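Local coordinates for protein cytochrome c, putative (PDB 1SP3) that carries eight c-type hemes and probably works as a respiratory oxidoreductase, a tetrathionate reductase whose heme ligation is unusual, at residues A[239-245]-A[280-286]; A[272-276]-A[356-360]; A[362-367]-A[383-389]. All blocks are in the same frame, centred on the assembly; numbering follows the deposited sequence.

Following the chain from its N terminus, 239-245 comes first, in the loop that leads from helix 232-236 into strand 246-251. Contact 1 closes a loop of 34 residues when the chain returns along strand 276-281 into 280-286. Within that loop lies 272-276, the turn between strands 271-272 and 276-281, whose partner 356-360 comes much later; contacts 1 and 2 therefore cross. Contact 3 follows in series, joining helix 362-372 to the start of strand 387-397 across 15 residues. Contacts 2 and 3 touch where Tyr356 CE1 lies 3.2 Å from Trp362 NE1, whereas contacts 1 and 3 reach the same mixed sheet with nearest atoms about 17 Å apart.

Contact 1 of 3, residues A[239-245]-A[280-286]; sequences FFAKNEP and WEKMVKP
Phe240 lays one face of its ring against Val284: CB of the valine sits 3.7 Å from the ring centroid and 18° off its normal, a CH-pi contact displaced toward the rim, while CG1 reaches CZ. The ring gets there because its CG stands between the backbone N and the carbonyl carbon (chi1 69°), and its edge then runs up to Pro286 CA. Phe239 sends its ring to another partner. Met283 CE lies over a face of that ring, 3.9 Å from the centroid, and the sulfur stands obliquely at 4.8 Å from the same point, a Met-aromatic contact. A bend at chi2 brings the thioether back from a CB that points away, and SD also packs on Lys242 CG. Alongside, Lys285 runs in the same direction as Phe239. At the far end Pro245 rests its CB against Trp280 CE3, and the Lys282 side chain crosses the proline obliquely, its CG against the ring N and CD.

Three backbone bonds join the two segments. Phe240 N donates to Val284 O at 2.9 Å, and Val284 N returns a bond to Phe240 O at 2.8 Å with an angle of 173° at the hydrogen. Met283 N adds a bond to Ala241 O at 2.7 Å. Outside the pair, Arg420 makes a cation-pi contact with Phe239, and Lys242 NZ is held by Ser403 and by carbonyls of Met401, Ala167 and Thr168. Reciprocal bonds between Phe240 and Val284 identify a single antiparallel bridge, a hydrogen-bonded pair just beyond the ends of the paired strands 246-251 and 276-281 of the mixed sheet.

Contact 2 of 3, residues A[272-276]-A[356-360]; sequences QKKKG and YWSEF
A classic beta bulge, in which Lys275 and Gly276 stand together opposite Gln272, shapes the turn that meets helix 356-359. Its evidence is the double use of Gln272 O, which accepts from Lys275 N at 3.1 Å and from Gly276 N at 2.8 Å. Lys274 and Trp357 carry the centre of the contact, their side chains crossing at about a right angle. The lysine's CD lies over a face of the indole, 4.2 Å from the centroid of the five-membered ring, and a bend at chi4 (-62°) carries NZ to Trp357 O at 3.1 Å. In return Trp357 NE1 meets Lys274 O at 2.8 Å, but the 120° angle at the hydrogen makes this bond weak. The bulged turn thus sits against the helix and its end, where Phe360 leaves helical geometry with positive phi. Lys273 crosses the Phe360 ring, its extended chain bringing NZ over the face in a cation-pi contact 4.2 Å from the centroid; that ammonium also forms a salt bridge with Asp258. Tyr356 O lies against the opposite face, and Lys274 CA meets the ring edge. The side chain of Trp357 is about 5 Å from a bound heme c.

Contact 3 of 3, residues A[362-367]-A[383-389]; sequences WNLAAK and YSGEYDF
Trp362 and Tyr387 meet with the tryptophan CB over the tyrosine ring, 3.7 Å from its centroid, within an aromatic cluster completed by Phe389. The cluster joins helix 362-372 to strand 387-397, whose short segments run at 101° to each other. Phe389 turns its edge to the indole face, an edge-to-face pair with the centroid of the five-membered ring 5.0 Å from that of Phe389 and planes at 78°, and its CZ comes closest to NE1. With CG tucked in between its own N and C, Tyr387 turns its ring to the helix. Asn363 spans the two tyrosines: its amide approaches the edge of Tyr387, and ND2 donates to Tyr383 OH at 2.7 Å in a bent bond, with the hydroxyl oxygen tilted 25° from the amide plane. A turn of helix further on, Ala366 CB sits over the centre of the Tyr383 ring, 3.7 Å from the centroid, while Gly385 N lies against the opposite face. This ring is thus sandwiched between the helix and its own loop.

In the surrounding shell, Tyr356 stacks on Trp362, Ile337 of strand 325-339 packs on both Trp362 and Tyr387, and a water links Trp362 N with Tyr387 OH, accepting from that N at 3.0 Å.

Contact 1 of 3, residues A[239-245]-A[280-286]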
loop_
_atom_site.group_PDB
_atom_site.type_symbol
_atom_site.label_atom_id
_atom_site.label_comp_id
_atom_site.label_asym_id
_atom_site.label_seq_id
_atom_site.Cartn_x
_atom_site.Cartn_y
_atom_site.Cartn_z
ATOM N N PHE A 239 12.351 12.465 4.119
ATOM C CA PHE A 239 12.703 11.494 3.057
ATOM C C PHE A 239 12.081 10.118 3.325
ATOM O O PHE A 239 11.973 9.676 4.513
ATOM C CB PHE A 239 14.218 11.301 2.938
ATOM C CG PHE A 239 14.976 12.587 2.547
ATOM C CD1 PHE A 239 15.579 13.394 3.535
ATOM C CD2 PHE A 239 15.044 12.991 1.204
ATOM C CE1 PHE A 239 16.353 14.558 3.161
ATOM C CE2 PHE A 239 15.795 14.163 0.800
ATOM C CZ PHE A 239 16.467 14.943 1.790
ATOM N N PHE A 240 11.712 9.434 2.233
ATOM C CA PHE A 240 11.443 8.023 2.278
ATOM C C PHE A 240 12.387 7.237 1.319
ATOM O O PHE A 240 13.255 7.823 0.628
ATOM C CB PHE A 240 9.963 7.824 2.009
ATOM C CG PHE A 240 9.554 8.154 0.611
ATOM C CD1 PHE A 240 9.587 7.188 -0.366
ATOM C CD2 PHE A 240 9.044 9.410 0.287
ATOM C CE1 PHE A 240 9.160 7.481 -1.661
ATOM C CE2 PHE A 240 8.648 9.729 -1.003
ATOM C CZ PHE A 240 8.684 8.794 -1.968
ATOM N N ALA A 241 12.222 5.914 1.253
ATOM C CA ALA A 241 13.174 5.053 0.525
ATOM C C ALA A 241 14.610 5.453 0.950
ATOM O O ALA A 241 15.480 5.695 0.155
ATOM C CB ALA A 241 13.000 5.195 -1.014
ATOM N N LYS A 242 14.808 5.596 2.234
ATOM C CA LYS A 242 16.087 6.021 2.756
ATOM C C LYS A 242 17.189 5.025 2.484
ATOM O O LYS A 242 18.325 5.432 2.314
ATOM C CB LYS A 242 15.933 6.208 4.247
ATOM C CG LYS A 242 15.315 7.491 4.685
ATOM C CD LYS A 242 15.028 7.393 6.233
ATOM C CE LYS A 242 14.445 8.674 6.715
ATOM N NZ LYS A 242 14.233 8.713 8.196
ATOM N N ASN A 243 16.887 3.719 2.476
ATOM C CA ASN A 243 17.943 2.688 2.514
ATOM C C ASN A 243 18.085 1.885 1.226
ATOM O O ASN A 243 19.101 1.233 1.025
ATOM C CB ASN A 243 17.761 1.742 3.703
ATOM C CG ASN A 243 17.839 2.490 5.027
ATOM O OD1 ASN A 243 18.680 3.381 5.202
ATOM N ND2 ASN A 243 16.912 2.209 5.920
ATOM N N GLU A 244 17.064 1.974 0.380
ATOM C CA GLU A 244 16.834 1.069 -0.747
ATOM C C GLU A 244 15.946 1.833 -1.803
ATOM O O GLU A 244 14.938 2.390 -1.419
ATOM C CB GLU A 244 16.015 -0.066 -0.168
ATOM C CG GLU A 244 15.990 -1.377 -0.922
ATOM C CD GLU A 244 15.969 -2.530 0.065
ATOM O OE1 GLU A 244 15.000 -2.583 0.912
ATOM O OE2 GLU A 244 16.945 -3.349 0.031
ATOM N N PRO A 245 16.257 1.724 -3.110
ATOM C CA PRO A 245 15.476 2.370 -4.188
ATOM C C PRO A 245 14.034 1.895 -4.199
ATOM O O PRO A 245 13.854 0.732 -3.914
ATOM C CB PRO A 245 16.192 1.893 -5.488
ATOM C CG PRO A 245 17.590 1.524 -5.029
ATOM C CD PRO A 245 17.389 0.925 -3.644
ATOM N N TRP A 280 13.815 4.167 -10.783
ATOM C CA TRP A 280 13.955 3.948 -9.415
ATOM C C TRP A 280 14.592 5.134 -8.826
ATOM O O TRP A 280 15.335 5.840 -9.525
ATOM C CB TRP A 280 14.892 2.781 -9.214
ATOM C CG TRP A 280 14.322 1.487 -9.749
ATOM C CD1 TRP A 280 14.401 1.019 -11.040
ATOM C CD2 TRP A 280 13.607 0.496 -8.994
ATOM N NE1 TRP A 280 13.739 -0.189 -11.121
ATOM C CE2 TRP A 280 13.286 -0.553 -9.872
ATOM C CE3 TRP A 280 13.218 0.384 -7.650
ATOM C CZ2 TRP A 280 12.585 -1.717 -9.446
ATOM C CZ3 TRP A 280 12.485 -0.767 -7.228
ATOM C CH2 TRP A 280 12.185 -1.791 -8.115
ATOM N N GLU A 281 14.317 5.365 -7.529
ATOM C CA GLU A 281 14.943 6.491 -6.785
ATOM C C GLU A 281 15.135 6.087 -5.342
ATOM O O GLU A 281 14.329 5.312 -4.768
ATOM C CB GLU A 281 14.118 7.752 -6.860
ATOM C CG GLU A 281 14.948 9.019 -6.649
ATOM C CD GLU A 281 14.138 10.319 -6.532
ATOM O OE1 GLU A 281 13.059 10.432 -7.181
ATOM O OE2 GLU A 281 14.611 11.245 -5.783
ATOM N N LYS A 282 16.251 6.559 -4.764
ATOM C CA LYS A 282 16.525 6.319 -3.377
ATOM C C LYS A 282 16.574 7.715 -2.651
ATOM O O LYS A 282 16.926 8.703 -3.266
ATOM C CB LYS A 282 17.911 5.680 -3.362
ATOM C CG LYS A 282 18.196 4.698 -2.239
ATOM C CD LYS A 282 19.728 4.485 -2.021
ATOM C CE LYS A 282 20.172 5.047 -0.688
ATOM N NZ LYS A 282 21.267 4.189 -0.111
ATOM N N MET A 283 16.244 7.774 -1.367
ATOM C CA MET A 283 16.322 9.000 -0.607
ATOM C C MET A 283 15.375 10.090 -1.214
ATOM O O MET A 283 15.826 11.155 -1.716
ATOM C CB MET A 283 17.802 9.426 -0.428
ATOM C CG MET A 283 18.021 10.311 0.814
ATOM S SD MET A 283 17.740 9.498 2.486
ATOM C CE MET A 283 18.140 10.951 3.375
ATOM N N VAL A 284 14.052 9.774 -1.188
ATOM C CA VAL A 284 13.081 10.480 -1.990
ATOM C C VAL A 284 12.319 11.515 -1.169
ATOM O O VAL A 284 11.775 11.185 -0.060
ATOM C CB VAL A 284 12.090 9.487 -2.641
ATOM C CG1 VAL A 284 11.231 10.173 -3.671
ATOM C CG2 VAL A 284 12.865 8.349 -3.353
ATOM N N LYS A 285 12.266 12.737 -1.679
ATOM C CA LYS A 285 11.393 13.704 -1.082
ATOM C C LYS A 285 9.997 13.372 -1.489
ATOM O O LYS A 285 9.673 13.015 -2.653
ATOM C CB LYS A 285 11.716 15.107 -1.561
ATOM C CG LYS A 285 13.139 15.564 -1.174
ATOM C CD LYS A 285 13.469 16.866 -1.887
ATOM C CE LYS A 285 14.853 17.373 -1.371
ATOM N NZ LYS A 285 15.490 18.367 -2.298
ATOM N N PRO A 286 9.116 13.495 -0.513
ATOM C CA PRO A 286 7.683 13.402 -0.785
ATOM C C PRO A 286 7.211 14.591 -1.637
ATOM O O PRO A 286 7.857 15.598 -1.664
ATOM C CB PRO A 286 7.059 13.506 0.616
ATOM C CG PRO A 286 8.112 13.073 1.565
ATOM C CD PRO A 286 9.410 13.600 0.938
#

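Contact 2 of 3, residues A[272-276]-A[356-360]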
loop_
_atom_site.group_PDB
_atom_site.type_symbol
_atom_site.label_atom_id
_atom_site.label_comp_id
_atom_site.label_asym_id
_atom_site.label_seq_id
_atom_site.Cartn_x
_atom_site.Cartn_y
_atom_site.Cartn_z
ATOM N N GLN A 272 12.358 -4.420 -18.507
ATOM C CA GLN A 272 12.168 -5.858 -18.560
ATOM C C GLN A 272 11.105 -6.139 -19.564
ATOM O O GLN A 272 10.086 -5.408 -19.631
ATOM C CB GLN A 272 11.709 -6.403 -17.206
ATOM C CG GLN A 272 12.827 -6.402 -16.182
ATOM C CD GLN A 272 12.360 -7.032 -14.879
ATOM O OE1 GLN A 272 12.737 -8.149 -14.601
ATOM N NE2 GLN A 272 11.513 -6.321 -14.100
ATOM N N LYS A 273 11.324 -7.212 -20.335
ATOM C CA LYS A 273 10.442 -7.551 -21.429
ATOM C C LYS A 273 9.054 -7.746 -20.868
ATOM O O LYS A 273 8.075 -7.288 -21.451
ATOM C CB LYS A 273 10.887 -8.838 -22.115
ATOM C CG LYS A 273 9.986 -9.282 -23.283
ATOM C CD LYS A 273 10.518 -10.570 -23.883
ATOM C CE LYS A 273 9.363 -11.340 -24.479
ATOM N NZ LYS A 273 9.876 -12.222 -25.559
ATOM N N LYS A 274 8.979 -8.422 -19.732
ATOM C CA LYS A 274 7.669 -8.784 -19.140
ATOM C C LYS A 274 6.890 -7.588 -18.566
ATOM O O LYS A 274 5.683 -7.673 -18.380
ATOM C CB LYS A 274 7.881 -9.762 -17.970
ATOM C CG LYS A 274 8.127 -11.231 -18.267
ATOM C CD LYS A 274 8.089 -11.950 -16.858
ATOM C CE LYS A 274 8.735 -13.339 -16.826
ATOM N NZ LYS A 274 8.034 -14.298 -17.731
ATOM N N LYS A 275 7.569 -6.497 -18.248
ATOM C CA LYS A 275 6.895 -5.395 -17.570
ATOM C C LYS A 275 7.023 -3.984 -18.148
ATOM O O LYS A 275 6.233 -3.183 -17.829
ATOM C CB LYS A 275 7.376 -5.353 -16.103
ATOM C CG LYS A 275 6.932 -6.611 -15.265
ATOM C CD LYS A 275 7.619 -6.654 -13.870
ATOM C CE LYS A 275 7.556 -8.092 -13.221
ATOM N NZ LYS A 275 8.006 -8.160 -11.771
ATOM N N GLY A 276 8.050 -3.656 -18.911
ATOM C CA GLY A 276 8.165 -2.312 -19.513
ATOM C C GLY A 276 9.338 -1.558 -18.891
ATOM O O GLY A 276 10.268 -2.177 -18.475
ATOM N N TYR A 356 -0.055 -12.204 -19.951
ATOM C CA TYR A 356 0.935 -11.434 -20.685
ATOM C C TYR A 356 2.329 -11.968 -20.483
ATOM O O TYR A 356 3.117 -12.065 -21.452
ATOM C CB TYR A 356 0.903 -9.933 -20.308
ATOM C CG TYR A 356 1.784 -9.147 -21.239
ATOM C CD1 TYR A 356 1.408 -8.932 -22.565
ATOM C CD2 TYR A 356 3.038 -8.725 -20.839
ATOM C CE1 TYR A 356 2.232 -8.207 -23.433
ATOM C CE2 TYR A 356 3.880 -8.022 -21.713
ATOM C CZ TYR A 356 3.457 -7.745 -22.975
ATOM O OH TYR A 356 4.310 -7.079 -23.822
ATOM N N TRP A 357 2.625 -12.289 -19.217
ATOM C CA TRP A 357 3.965 -12.791 -18.861
ATOM C C TRP A 357 4.373 -14.148 -19.497
ATOM O O TRP A 357 5.591 -14.441 -19.575
ATOM C CB TRP A 357 4.183 -12.849 -17.366
ATOM C CG TRP A 357 4.236 -11.526 -16.741
ATOM C CD1 TRP A 357 4.475 -10.310 -17.355
ATOM C CD2 TRP A 357 4.010 -11.246 -15.365
ATOM N NE1 TRP A 357 4.416 -9.297 -16.423
ATOM C CE2 TRP A 357 4.145 -9.840 -15.192
ATOM C CE3 TRP A 357 3.742 -12.052 -14.237
ATOM C CZ2 TRP A 357 3.974 -9.205 -13.937
ATOM C CZ3 TRP A 357 3.577 -11.447 -13.003
ATOM C CH2 TRP A 357 3.684 -10.017 -12.862
ATOM N N SER A 358 3.399 -14.941 -19.959
ATOM C CA SER A 358 3.822 -16.054 -20.829
ATOM C C SER A 358 3.614 -15.866 -22.327
ATOM O O SER A 358 4.474 -16.236 -23.116
ATOM C CB SER A 358 3.349 -17.437 -20.373
ATOM O OG SER A 358 2.019 -17.372 -19.995
ATOM N N GLU A 359 2.492 -15.308 -22.726
ATOM C CA GLU A 359 2.216 -15.199 -24.148
ATOM C C GLU A 359 2.621 -13.833 -24.800
ATOM O O GLU A 359 2.916 -13.821 -25.975
ATOM C CB GLU A 359 0.775 -15.602 -24.443
ATOM C CG GLU A 359 0.445 -17.077 -24.176
ATOM C CD GLU A 359 1.258 -18.063 -25.037
ATOM O OE1 GLU A 359 1.509 -17.816 -26.256
ATOM O OE2 GLU A 359 1.663 -19.108 -24.473
ATOM N N PHE A 360 2.669 -12.721 -24.050
ATOM C CA PHE A 360 3.198 -11.440 -24.569
ATOM C C PHE A 360 2.288 -10.886 -25.626
ATOM O O PHE A 360 2.714 -10.162 -26.540
ATOM C CB PHE A 360 4.633 -11.511 -25.113
ATOM C CG PHE A 360 5.655 -11.773 -24.042
ATOM C CD1 PHE A 360 6.340 -12.979 -24.003
ATOM C CD2 PHE A 360 5.877 -10.834 -23.023
ATOM C CE1 PHE A 360 7.274 -13.260 -22.943
ATOM C CE2 PHE A 360 6.762 -11.086 -22.000
ATOM C CZ PHE A 360 7.482 -12.312 -21.964
#

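Contact 3 of 3, residues A[362-367]-A[383-389]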
loop_
_atom_site.group_PDB
_atom_site.type_symbol
_atom_site.label_atom_id
_atom_site.label_comp_id
_atom_site.label_asym_id
_atom_site.label_seq_id
_atom_site.Cartn_x
_atom_site.Cartn_y
_atom_site.Cartn_z
ATOM N N TRP A 362 -1.046 -8.698 -25.588
ATOM C CA TRP A 362 -1.932 -7.846 -24.836
ATOM C C TRP A 362 -3.412 -8.050 -25.116
ATOM O O TRP A 362 -4.233 -7.817 -24.214
ATOM C CB TRP A 362 -1.572 -6.364 -25.052
ATOM C CG TRP A 362 -0.432 -5.880 -24.228
ATOM C CD1 TRP A 362 0.752 -5.393 -24.679
ATOM C CD2 TRP A 362 -0.356 -5.845 -22.807
ATOM N NE1 TRP A 362 1.579 -5.065 -23.630
ATOM C CE2 TRP A 362 0.916 -5.306 -22.464
ATOM C CE3 TRP A 362 -1.235 -6.202 -21.771
ATOM C CZ2 TRP A 362 1.311 -5.076 -21.142
ATOM C CZ3 TRP A 362 -0.816 -6.006 -20.432
ATOM C CH2 TRP A 362 0.439 -5.445 -20.145
ATOM N N ASN A 363 -3.782 -8.433 -26.349
ATOM C CA ASN A 363 -5.217 -8.603 -26.661
ATOM C C ASN A 363 -5.765 -9.767 -25.871
ATOM O O ASN A 363 -6.804 -9.688 -25.344
ATOM C CB ASN A 363 -5.570 -8.844 -28.192
ATOM C CG ASN A 363 -5.357 -7.607 -29.086
ATOM O OD1 ASN A 363 -4.407 -7.565 -29.918
ATOM N ND2 ASN A 363 -6.265 -6.629 -28.993
ATOM N N LEU A 364 -5.061 -10.883 -25.907
ATOM C CA LEU A 364 -5.378 -12.076 -25.128
ATOM C C LEU A 364 -5.370 -11.752 -23.612
ATOM O O LEU A 364 -6.296 -12.132 -22.895
ATOM C CB LEU A 364 -4.280 -13.107 -25.384
ATOM C CG LEU A 364 -4.476 -14.646 -25.305
ATOM C CD1 LEU A 364 -3.308 -15.409 -24.647
ATOM C CD2 LEU A 364 -5.884 -15.173 -24.867
ATOM N N ALA A 365 -4.319 -11.087 -23.119
ATOM C CA ALA A 365 -4.293 -10.692 -21.694
ATOM C C ALA A 365 -5.499 -9.803 -21.332
ATOM O O ALA A 365 -6.191 -10.046 -20.345
ATOM C CB ALA A 365 -2.944 -10.085 -21.297
ATOM N N ALA A 366 -5.818 -8.840 -22.181
ATOM C CA ALA A 366 -7.019 -8.010 -21.989
ATOM C C ALA A 366 -8.314 -8.784 -21.966
ATOM O O ALA A 366 -9.187 -8.542 -21.095
ATOM C CB ALA A 366 -7.118 -6.926 -23.097
ATOM N N LYS A 367 -8.462 -9.698 -22.940
ATOM C CA LYS A 367 -9.704 -10.470 -23.091
ATOM C C LYS A 367 -9.879 -11.352 -21.849
ATOM O O LYS A 367 -10.945 -11.383 -21.187
ATOM C CB LYS A 367 -9.636 -11.349 -24.368
ATOM C CG LYS A 367 -10.683 -12.549 -24.420
ATOM C CD LYS A 367 -10.249 -13.727 -25.471
ATOM C CE LYS A 367 -11.279 -14.909 -25.664
ATOM N NZ LYS A 367 -10.988 -16.070 -24.776
ATOM N N TYR A 383 -14.428 -6.537 -23.347
ATOM C CA TYR A 383 -13.251 -6.061 -24.041
ATOM C C TYR A 383 -13.658 -5.791 -25.488
ATOM O O TYR A 383 -14.315 -6.673 -26.107
ATOM C CB TYR A 383 -12.156 -7.103 -23.987
ATOM C CG TYR A 383 -10.958 -6.709 -24.787
ATOM C CD1 TYR A 383 -10.480 -5.421 -24.732
ATOM C CD2 TYR A 383 -10.294 -7.632 -25.598
ATOM C CE1 TYR A 383 -9.402 -5.050 -25.444
ATOM C CE2 TYR A 383 -9.180 -7.260 -26.322
ATOM C CZ TYR A 383 -8.730 -5.971 -26.231
ATOM O OH TYR A 383 -7.612 -5.522 -26.932
ATOM N N SER A 384 -13.287 -4.606 -26.020
ATOM C CA SER A 384 -13.709 -4.284 -27.382
ATOM C C SER A 384 -12.850 -4.945 -28.456
ATOM O O SER A 384 -13.258 -5.024 -29.591
ATOM C CB SER A 384 -13.834 -2.772 -27.622
ATOM O OG SER A 384 -12.554 -2.213 -27.713
ATOM N N GLY A 385 -11.655 -5.416 -28.086
ATOM C CA GLY A 385 -10.748 -5.938 -29.070
ATOM C C GLY A 385 -9.672 -4.964 -29.491
ATOM O O GLY A 385 -8.811 -5.349 -30.191
ATOM N N GLU A 386 -9.729 -3.721 -29.039
ATOM C CA GLU A 386 -8.742 -2.701 -29.358
ATOM C C GLU A 386 -8.149 -2.098 -28.043
ATOM O O GLU A 386 -8.884 -1.668 -27.140
ATOM C CB GLU A 386 -9.424 -1.568 -30.130
ATOM C CG GLU A 386 -9.581 -1.737 -31.638
ATOM C CD GLU A 386 -9.780 -0.371 -32.306
ATOM O OE1 GLU A 386 -8.748 0.269 -32.691
ATOM O OE2 GLU A 386 -10.951 0.094 -32.409
ATOM N N TYR A 387 -6.838 -2.044 -27.955
ATOM C CA TYR A 387 -6.252 -1.483 -26.768
ATOM C C TYR A 387 -5.266 -0.430 -27.158
ATOM O O TYR A 387 -4.810 -0.381 -28.324
ATOM C CB TYR A 387 -5.593 -2.544 -25.924
ATOM C CG TYR A 387 -4.304 -3.118 -26.503
ATOM C CD1 TYR A 387 -3.052 -2.619 -26.095
ATOM C CD2 TYR A 387 -4.332 -4.185 -27.424
ATOM C CE1 TYR A 387 -1.881 -3.162 -26.568
ATOM C CE2 TYR A 387 -3.130 -4.771 -27.931
ATOM C CZ TYR A 387 -1.930 -4.228 -27.534
ATOM O OH TYR A 387 -0.737 -4.737 -27.985
ATOM N N ASP A 388 -4.928 0.395 -26.157
ATOM C CA ASP A 388 -3.790 1.327 -26.214
ATOM C C ASP A 388 -3.149 1.501 -24.778
ATOM O O ASP A 388 -3.522 0.752 -23.812
ATOM C CB ASP A 388 -4.243 2.613 -26.910
ATOM C CG ASP A 388 -3.102 3.358 -27.493
ATOM O OD1 ASP A 388 -1.900 3.069 -27.169
ATOM O OD2 ASP A 388 -3.305 4.246 -28.305
ATOM N N PHE A 389 -2.203 2.428 -24.638
ATOM C CA PHE A 389 -1.610 2.732 -23.326
ATOM C C PHE A 389 -1.847 4.213 -22.925
ATOM O O PHE A 389 -1.708 5.099 -23.756
ATOM C CB PHE A 389 -0.138 2.385 -23.311
ATOM C CG PHE A 389 0.142 0.913 -23.445
ATOM C CD1 PHE A 389 0.333 0.313 -24.729
ATOM C CD2 PHE A 389 0.147 0.079 -22.288
ATOM C CE1 PHE A 389 0.606 -1.072 -24.839
ATOM C CE2 PHE A 389 0.439 -1.263 -22.392
ATOM C CZ PHE A 389 0.626 -1.860 -23.700
HETATM O O HOH W 1 0.415 -7.682 -28.020
#